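Side-chain contacts in F5/8 type C domain protein (Clostridium perfringens, PDB 7JRM), which is part of the mucin O-glycopeptidase ZmpB and probably helps it recognise carbohydrate through a calcium-containing CBM51 module: residues A15-M18 and D19-V22; L114-E117 and D118-E122; V180-I183 and D184-K187. All blocks are in the same frame, centred on the assembly; numbering follows the deposited sequence.

Overall arrangement
The three contacts come in series along the chain, each a local bend or turn. Contact 1 leaves the edge strand 14-16 of the small N-terminal sheet, in the Ig-like region. Contacts 2 and 3 both belong to the NPCBM module: contact 2 is the tip of the hairpin 112-115/121-124, and contact 3 is the link from strand 173-182 to strand 188-193, which lie in the module's two larger sheets. Contact 1 stands apart, its centre 23 Å from that of contact 2 and 27 Å from that of contact 3. Contacts 2 and 3 have centres 10 Å apart and touch, K187 meeting L115 and N116, so the hairpin is fastened to the link between the sheets. R182 of contact 3 leads on to the calcium site.

Contact 1: residues A15-M18 and D19-V22; sequences AYSM and DEKV
The ring of Y16 carries V22 on one face: V22 CA stands 4.2 Å above the plane, over the ring centre, while its CG2 makes an off-centre CH-pi contact, 29° from the ring normal. CG2 comes down near the root of the ring, 3.9 Å from Y16 CG. Two oxygens reach the same ring obliquely, K21 O near CE1 and E20 OE1 near CD1. The carboxylate of E20 is turned 74° from the ring plane and is held by the backbone instead. S17 N gives E20 OE1 a nearly straight bond of 2.6 Å, arriving on the anti side and 26° out of the carboxylate plane. A chain extended beyond CG lets E20 reach back around the bend, and on the way its CG passes 3.3 Å from S17 OG. The E20 side chain thus closes back on the backbone N three residues earlier, whereas E20 N, buried by the contact, has no partner in the model. S17 also takes a weak bond, D19 N reaching its OG at 3.4 Å. A water at the mouth of the bend donates to S17 O at 2.7 Å; its approach to E20 O is too short to trust, so a bridge there is doubtful. D19 points outward to a salt bridge with K271. Strand 14-16 runs parallel to strand 70-79 at the edge of the four-stranded sheet, with Y16 bonded through its backbone to A78 and T80. Y16 packs on I77, V22 and M18 on V79, and S17 on R224 of strand 215-224, placing the bend where the Ig-like region meets the NPCBM module.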
ATOM      1  N   ALA A  15     -19.582  16.368   8.938  1.00 18.68           N
ATOM      2  CA  ALA A  15     -19.522  15.051   8.319  1.00 21.19           C
ATOM      3  C   ALA A  15     -18.251  14.951   7.491  1.00 19.85           C
ATOM      4  O   ALA A  15     -17.931  15.868   6.730  1.00 22.48           O
ATOM      5  CB  ALA A  15     -20.750  14.788   7.439  1.00 20.01           C
ATOM      6  N   TYR A  16     -17.532  13.841   7.645  1.00 25.20           N
ATOM      7  CA  TYR A  16     -16.294  13.604   6.920  1.00 19.10           C
ATOM      8  C   TYR A  16     -16.366  12.257   6.214  1.00 18.76           C
ATOM      9  O   TYR A  16     -17.130  11.368   6.599  1.00 14.38           O
ATOM     10  CB  TYR A  16     -15.075  13.633   7.854  1.00 21.08           C
ATOM     11  CG  TYR A  16     -14.665  15.016   8.302  1.00 20.34           C
ATOM     12  CD1 TYR A  16     -13.802  15.789   7.536  1.00 23.65           C
ATOM     13  CD2 TYR A  16     -15.132  15.545   9.498  1.00 22.89           C
ATOM     14  CE1 TYR A  16     -13.421  17.053   7.945  1.00 28.90           C
ATOM     15  CE2 TYR A  16     -14.756  16.809   9.915  1.00 25.93           C
ATOM     16  CZ  TYR A  16     -13.901  17.557   9.135  1.00 29.89           C
ATOM     17  OH  TYR A  16     -13.525  18.814   9.548  1.00 31.49           O
ATOM     18  N   SER A  17     -15.559  12.117   5.166  1.00 18.89           N
ATOM     19  CA  SER A  17     -15.449  10.860   4.447  1.00 23.39           C
ATOM     20  C   SER A  17     -14.333  10.012   5.059  1.00 24.45           C
ATOM     21  O   SER A  17     -13.672  10.408   6.022  1.00 26.20           O
ATOM     22  CB  SER A  17     -15.214  11.115   2.958  1.00 22.88           C
ATOM     23  OG  SER A  17     -13.831  11.176   2.659  1.00 31.58           O
ATOM     24  N   MET A  18     -14.118   8.825   4.489  1.00 23.64           N
ATOM     25  CA  MET A  18     -13.164   7.889   5.077  1.00 24.30           C
ATOM     26  C   MET A  18     -11.721   8.341   4.884  1.00 29.90           C
ATOM     27  O   MET A  18     -10.877   8.094   5.752  1.00 33.43           O
ATOM     28  CB  MET A  18     -13.363   6.493   4.484  1.00 23.62           C
ATOM     29  CG  MET A  18     -14.651   5.811   4.916  1.00 20.19           C
ATOM     30  SD  MET A  18     -14.895   5.814   6.704  1.00 28.26           S
ATOM     31  CE  MET A  18     -13.596   4.697   7.228  1.00 24.57           C
ATOM     32  N   ASP A  19     -11.418   8.999   3.768  1.00 29.69           N
ATOM     33  CA  ASP A  19     -10.049   9.380   3.444  1.00 30.18           C
ATOM     34  C   ASP A  19      -9.692  10.791   3.894  1.00 30.22           C
ATOM     35  O   ASP A  19      -8.534  11.196   3.743  1.00 30.98           O
ATOM     36  CB  ASP A  19      -9.809   9.251   1.937  1.00 33.90           C
ATOM     37  CG  ASP A  19     -10.145   7.871   1.409  1.00 33.18           C
ATOM     38  OD1 ASP A  19      -9.273   6.981   1.475  1.00 37.88           O
ATOM     39  OD2 ASP A  19     -11.281   7.679   0.927  1.00 31.40           O
ATOM     40  N   GLU A  20     -10.640  11.543   4.441  1.00 29.88           N
ATOM     41  CA  GLU A  20     -10.391  12.923   4.828  1.00 29.87           C
ATOM     42  C   GLU A  20      -9.809  12.996   6.234  1.00 34.45           C
ATOM     43  O   GLU A  20     -10.101  12.162   7.096  1.00 34.65           O
ATOM     44  CB  GLU A  20     -11.680  13.744   4.751  1.00 30.90           C
ATOM     45  CG  GLU A  20     -12.196  13.943   3.335  1.00 31.96           C
ATOM     46  CD  GLU A  20     -13.576  14.572   3.298  1.00 29.22           C
ATOM     47  OE1 GLU A  20     -14.429  14.190   4.126  1.00 25.87           O
ATOM     48  OE2 GLU A  20     -13.807  15.448   2.438  1.00 33.92           O
ATOM     49  N   LYS A  21      -8.972  14.008   6.455  1.00 36.82           N
ATOM     50  CA  LYS A  21      -8.367  14.236   7.761  1.00 36.23           C
ATOM     51  C   LYS A  21      -9.347  14.996   8.645  1.00 34.40           C
ATOM     52  O   LYS A  21      -9.759  16.112   8.308  1.00 32.90           O
ATOM     53  CB  LYS A  21      -7.057  15.007   7.616  1.00 35.23           C
ATOM     54  CG  LYS A  21      -6.322  15.239   8.926  1.00 27.38           C
ATOM     55  CD  LYS A  21      -5.904  13.926   9.567  1.00 35.71           C
ATOM     56  CE  LYS A  21      -4.786  14.136  10.576  1.00 38.28           C
ATOM     57  NZ  LYS A  21      -4.526  12.909  11.380  1.00 43.30           N
ATOM     58  N   VAL A  22      -9.718  14.398   9.772  1.00 36.65           N
ATOM     59  CA  VAL A  22     -10.723  14.981  10.655  1.00 36.50           C
ATOM     60  C   VAL A  22     -10.073  16.072  11.498  1.00 35.67           C
ATOM     61  O   VAL A  22      -9.121  15.814  12.243  1.00 35.08           O
ATOM     62  CB  VAL A  22     -11.370  13.909  11.542  1.00 33.92           C
ATOM     63  CG1 VAL A  22     -12.038  14.548  12.753  1.00 32.20           C
ATOM     64  CG2 VAL A  22     -12.376  13.097  10.742  1.00 30.62           C
TER
HETATM   65  O   HOH W   1     -11.843  10.735   8.029  1.00 28.06           O

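Contact 2: residues L114-E117 and D118-E122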
ATOM      1  N   LEU A 114     -25.070  28.922  -5.445  1.00 16.47           N
ATOM      2  CA  LEU A 114     -25.196  29.536  -4.133  1.00 20.97           C
ATOM      3  C   LEU A 114     -24.024  30.480  -3.905  1.00 19.31           C
ATOM      4  O   LEU A 114     -23.079  30.539  -4.698  1.00 18.75           O
ATOM      5  CB  LEU A 114     -25.259  28.478  -3.023  1.00 14.85           C
ATOM      6  CG  LEU A 114     -26.466  27.540  -3.054  1.00 17.82           C
ATOM      7  CD1 LEU A 114     -26.440  26.591  -1.865  1.00 12.98           C
ATOM      8  CD2 LEU A 114     -27.761  28.335  -3.083  1.00 14.79           C
ATOM      9  N   LEU A 115     -24.089  31.221  -2.804  1.00 20.16           N
ATOM     10  CA  LEU A 115     -23.072  32.204  -2.457  1.00 19.29           C
ATOM     11  C   LEU A 115     -22.120  31.635  -1.413  1.00 20.23           C
ATOM     12  O   LEU A 115     -22.549  30.998  -0.446  1.00 21.83           O
ATOM     13  CB  LEU A 115     -23.715  33.490  -1.934  1.00 20.86           C
ATOM     14  CG  LEU A 115     -22.778  34.664  -1.644  1.00 22.42           C
ATOM     15  CD1 LEU A 115     -22.286  35.289  -2.940  1.00 28.27           C
ATOM     16  CD2 LEU A 115     -23.471  35.701  -0.774  1.00 24.66           C
ATOM     17  N   ASN A 116     -20.827  31.868  -1.616  1.00 22.67           N
ATOM     18  CA  ASN A 116     -19.803  31.419  -0.686  1.00 23.31           C
ATOM     19  C   ASN A 116     -19.511  32.502   0.349  1.00 25.51           C
ATOM     20  O   ASN A 116     -20.006  33.628   0.273  1.00 26.23           O
ATOM     21  CB  ASN A 116     -18.525  31.041  -1.436  1.00 23.87           C
ATOM     22  CG  ASN A 116     -18.657  29.731  -2.189  1.00 22.90           C
ATOM     23  OD1 ASN A 116     -19.272  28.784  -1.702  1.00 21.92           O
ATOM     24  ND2 ASN A 116     -18.076  29.673  -3.381  1.00 21.74           N
ATOM     25  N   GLU A 117     -18.684  32.143   1.335  1.00 28.39           N
ATOM     26  CA  GLU A 117     -18.336  33.090   2.389  1.00 32.05           C
ATOM     27  C   GLU A 117     -17.519  34.260   1.852  1.00 32.32           C
ATOM     28  O   GLU A 117     -17.642  35.382   2.357  1.00 33.20           O
ATOM     29  CB  GLU A 117     -17.571  32.379   3.505  1.00 33.28           C
ATOM     30  CG  GLU A 117     -17.684  33.056   4.861  1.00 36.53           C
ATOM     31  CD  GLU A 117     -19.096  33.023   5.413  1.00 46.29           C
ATOM     32  OE1 GLU A 117     -19.760  31.972   5.287  1.00 40.45           O
ATOM     33  OE2 GLU A 117     -19.541  34.047   5.974  1.00 53.70           O
ATOM     34  N   ASP A 118     -16.688  34.024   0.836  1.00 32.20           N
ATOM     35  CA  ASP A 118     -15.874  35.071   0.234  1.00 30.50           C
ATOM     36  C   ASP A 118     -16.588  35.789  -0.906  1.00 31.70           C
ATOM     37  O   ASP A 118     -15.925  36.401  -1.752  1.00 31.98           O
ATOM     38  CB  ASP A 118     -14.545  34.490  -0.255  1.00 32.79           C
ATOM     39  CG  ASP A 118     -14.727  33.379  -1.274  1.00 33.91           C
ATOM     40  OD1 ASP A 118     -15.884  32.986  -1.539  1.00 34.10           O
ATOM     41  OD2 ASP A 118     -13.709  32.897  -1.812  1.00 29.89           O
ATOM     42  N   ASN A 119     -17.920  35.718  -0.949  1.00 31.15           N
ATOM     43  CA  ASN A 119     -18.798  36.358  -1.926  1.00 30.40           C
ATOM     44  C   ASN A 119     -18.677  35.769  -3.326  1.00 34.35           C
ATOM     45  O   ASN A 119     -19.343  36.262  -4.245  1.00 32.13           O
ATOM     46  CB  ASN A 119     -18.581  37.877  -2.006  1.00 33.03           C
ATOM     47  CG  ASN A 119     -19.727  38.658  -1.395  1.00 40.37           C
ATOM     48  OD1 ASN A 119     -20.381  38.192  -0.462  1.00 42.12           O
ATOM     49  ND2 ASN A 119     -19.978  39.850  -1.922  1.00 42.89           N
ATOM     50  N   SER A 120     -17.858  34.741  -3.529  1.00 34.38           N
ATOM     51  CA  SER A 120     -17.851  34.055  -4.809  1.00 31.50           C
ATOM     52  C   SER A 120     -19.057  33.124  -4.906  1.00 26.95           C
ATOM     53  O   SER A 120     -19.699  32.791  -3.907  1.00 25.39           O
ATOM     54  CB  SER A 120     -16.554  33.266  -4.999  1.00 25.87           C
ATOM     55  OG  SER A 120     -16.440  32.225  -4.045  1.00 30.79           O
ATOM     56  N   VAL A 121     -19.362  32.707  -6.131  1.00 27.50           N
ATOM     57  CA  VAL A 121     -20.522  31.868  -6.409  1.00 21.95           C
ATOM     58  C   VAL A 121     -20.066  30.422  -6.532  1.00 22.07           C
ATOM     59  O   VAL A 121     -19.102  30.126  -7.249  1.00 23.41           O
ATOM     60  CB  VAL A 121     -21.249  32.328  -7.685  1.00 23.90           C
ATOM     61  CG1 VAL A 121     -22.325  31.325  -8.079  1.00 21.51           C
ATOM     62  CG2 VAL A 121     -21.851  33.710  -7.482  1.00 22.95           C
ATOM     63  N   GLU A 122     -20.752  29.524  -5.831  1.00 22.14           N
ATOM     64  CA  GLU A 122     -20.479  28.095  -5.902  1.00 20.79           C
ATOM     65  C   GLU A 122     -21.518  27.439  -6.804  1.00 20.12           C
ATOM     66  O   GLU A 122     -22.721  27.521  -6.535  1.00 18.56           O
ATOM     67  CB  GLU A 122     -20.499  27.463  -4.511  1.00 17.79           C
ATOM     68  CG  GLU A 122     -20.000  26.028  -4.478  1.00 18.95           C
ATOM     69  CD  GLU A 122     -18.489  25.936  -4.493  1.00 22.23           C
ATOM     70  OE1 GLU A 122     -17.827  26.954  -4.197  1.00 19.19           O
ATOM     71  OE2 GLU A 122     -17.962  24.848  -4.804  1.00 21.68           O
TER
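N116 and E122 meet on the tight side of this hairpin, and N116 does most of the gripping. Its ND2 makes two bonds, one to E122 OE1 at 2.8 Å on that oxygen's anti lone pair, the other to S120 OG at 3.1 Å and almost exactly in the amide plane. With OD1 bonded to K187, the amide is fixed in its rotation. S120 OG, placed between its own N and carbonyl carbon (chi1 64°), in turn donates to D118 OD1 at 2.7 Å, on the syn side but well out of the carboxylate plane, making a short relay from amide to carboxylate. Behind it the backbone is that of a 3:5 hairpin, a type I turn from N116 to N119 with a G1 beta bulge: N119 is left-handed (phi 69°), and N116 N bonds to S120 O at 2.7 Å. The strands then run on as an antiparallel ladder, L114 and E122 forming a hydrogen-bonded pair, L115 and V121 a non-hydrogen-bonded one. D118, though exposed, is tied down through OD1; the loose side belongs to E117 and N119. N119 lies alongside L115, whose CD1 methyl rests 3.4 Å from the backbone carbonyl N119 O, while L115 CD2 and N119 OD1 approach more loosely, at 4.0 Å.

Contact 3: residues V180-I183 and D184-K187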
ATOM      1  N   VAL A 180     -33.184  32.900   8.949  1.00 18.93           N
ATOM      2  CA  VAL A 180     -33.737  33.447   7.716  1.00 18.28           C
ATOM      3  C   VAL A 180     -32.585  33.784   6.780  1.00 20.88           C
ATOM      4  O   VAL A 180     -31.728  34.616   7.100  1.00 20.86           O
ATOM      5  CB  VAL A 180     -34.610  34.676   7.999  1.00 22.99           C
ATOM      6  CG1 VAL A 180     -34.823  35.478   6.724  1.00 23.02           C
ATOM      7  CG2 VAL A 180     -35.943  34.249   8.592  1.00 17.91           C
ATOM      8  N   MET A 181     -32.551  33.128   5.625  1.00 14.05           N
ATOM      9  CA  MET A 181     -31.471  33.298   4.661  1.00 18.76           C
ATOM     10  C   MET A 181     -31.922  34.247   3.559  1.00 17.73           C
ATOM     11  O   MET A 181     -33.007  34.079   2.995  1.00 17.97           O
ATOM     12  CB  MET A 181     -31.054  31.952   4.068  1.00 18.14           C
ATOM     13  CG  MET A 181     -30.128  31.153   4.969  1.00 18.87           C
ATOM     14  SD  MET A 181     -29.501  29.658   4.187  1.00 18.29           S
ATOM     15  CE  MET A 181     -28.003  30.290   3.436  1.00 17.75           C
ATOM     16  N   ARG A 182     -31.090  35.238   3.263  1.00 19.80           N
ATOM     17  CA  ARG A 182     -31.384  36.246   2.261  1.00 22.48           C
ATOM     18  C   ARG A 182     -30.439  36.082   1.071  1.00 21.57           C
ATOM     19  O   ARG A 182     -29.672  35.117   0.988  1.00 23.06           O
ATOM     20  CB  ARG A 182     -31.296  37.638   2.889  1.00 26.02           C
ATOM     21  CG  ARG A 182     -31.920  37.706   4.275  1.00 25.16           C
ATOM     22  CD  ARG A 182     -32.162  39.135   4.724  1.00 33.75           C
ATOM     23  NE  ARG A 182     -33.119  39.198   5.825  1.00 36.77           N
ATOM     24  CZ  ARG A 182     -34.436  39.272   5.668  1.00 35.98           C
ATOM     25  NH1 ARG A 182     -34.962  39.296   4.450  1.00 32.12           N
ATOM     26  NH2 ARG A 182     -35.232  39.323   6.728  1.00 34.24           N
ATOM     27  N   ILE A 183     -30.499  37.037   0.141  1.00 23.05           N
ATOM     28  CA  ILE A 183     -29.718  36.934  -1.091  1.00 25.79           C
ATOM     29  C   ILE A 183     -28.226  36.908  -0.780  1.00 23.18           C
ATOM     30  O   ILE A 183     -27.475  36.089  -1.324  1.00 22.57           O
ATOM     31  CB  ILE A 183     -30.076  38.085  -2.049  1.00 29.29           C
ATOM     32  CG1 ILE A 183     -31.475  37.875  -2.628  1.00 29.52           C
ATOM     33  CG2 ILE A 183     -29.048  38.199  -3.164  1.00 30.53           C
ATOM     34  CD1 ILE A 183     -32.006  39.069  -3.379  1.00 26.47           C
ATOM     35  N   ASP A 184     -27.775  37.794   0.105  1.00 25.20           N
ATOM     36  CA  ASP A 184     -26.359  37.908   0.425  1.00 23.22           C
ATOM     37  C   ASP A 184     -25.935  37.025   1.595  1.00 26.86           C
ATOM     38  O   ASP A 184     -24.829  37.198   2.114  1.00 24.20           O
ATOM     39  CB  ASP A 184     -26.000  39.369   0.713  1.00 27.75           C
ATOM     40  CG  ASP A 184     -26.794  39.954   1.865  1.00 37.15           C
ATOM     41  OD1 ASP A 184     -27.842  39.381   2.225  1.00 34.45           O
ATOM     42  OD2 ASP A 184     -26.367  40.995   2.408  1.00 40.60           O
ATOM     43  N   THR A 185     -26.778  36.087   2.014  1.00 22.34           N
ATOM     44  CA  THR A 185     -26.397  35.157   3.071  1.00 18.78           C
ATOM     45  C   THR A 185     -25.581  34.014   2.479  1.00 19.80           C
ATOM     46  O   THR A 185     -26.088  33.291   1.612  1.00 19.62           O
ATOM     47  CB  THR A 185     -27.629  34.605   3.779  1.00 23.07           C
ATOM     48  OG1 THR A 185     -28.458  35.688   4.222  1.00 20.16           O
ATOM     49  CG2 THR A 185     -27.220  33.760   4.980  1.00 21.72           C
ATOM     50  N   PRO A 186     -24.330  33.821   2.900  1.00 21.95           N
ATOM     51  CA  PRO A 186     -23.539  32.704   2.369  1.00 19.57           C
ATOM     52  C   PRO A 186     -24.191  31.365   2.676  1.00 15.73           C
ATOM     53  O   PRO A 186     -24.938  31.222   3.646  1.00 16.04           O
ATOM     54  CB  PRO A 186     -22.191  32.849   3.085  1.00 25.96           C
ATOM     55  CG  PRO A 186     -22.132  34.282   3.505  1.00 20.20           C
ATOM     56  CD  PRO A 186     -23.547  34.672   3.811  1.00 20.54           C
ATOM     57  N   LYS A 187     -23.897  30.380   1.829  1.00 14.88           N
ATOM     58  CA  LYS A 187     -24.534  29.075   1.940  1.00 18.10           C
ATOM     59  C   LYS A 187     -24.241  28.436   3.293  1.00 16.57           C
ATOM     60  O   LYS A 187     -23.149  28.584   3.848  1.00 11.48           O
ATOM     61  CB  LYS A 187     -24.063  28.159   0.807  1.00 15.26           C
ATOM     62  CG  LYS A 187     -22.582  27.813   0.849  1.00 13.33           C
ATOM     63  CD  LYS A 187     -22.196  26.896  -0.302  1.00 16.81           C
ATOM     64  CE  LYS A 187     -20.840  26.246  -0.066  1.00 15.97           C
ATOM     65  NZ  LYS A 187     -19.796  27.244   0.307  1.00 14.44           N
TER
HETATM   66  O   HOH W   2     -28.745  32.603   0.705  1.00 17.62           O
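T185 OG1 accepts a bond from R182 N at 2.8 Å, at an N-H...O angle of 163°, so the threonine side chain reaches back to the residue that begins the turn. The backbone between them is a type I beta turn, R182 to T185, at the end of strand 173-182, where the chain crosses from one sheet of the NPCBM module to strand 188-193 of the other. The turn's own bond, T185 N to R182 O, is longer at 3.2 Å. A water joins the same R182 O, at 2.7 Å, to T185 O, giving the R182 carbonyl a second donor. R182 sends its extended side chain away from the turn to a salt bridge with D208, a calcium ligand, and it touches S163, another. The R182 side chain comes to about 7 Å from the calcium, consistent with a second-shell role through D208, and V180 CG1 covers part of one face of its guanidinium. On the other branch of T185, CG2 is anti to the backbone N (OG1 at chi1 -53°), which turns the methyl toward M181. The M181 side chain crosses that of T185 at about a right angle and also packs on F166 of strand 163-170. Bent at chi3 (90°), the methionine brings its CE to 3.9 Å from T185 CG2 and 3.2 Å from P186 O.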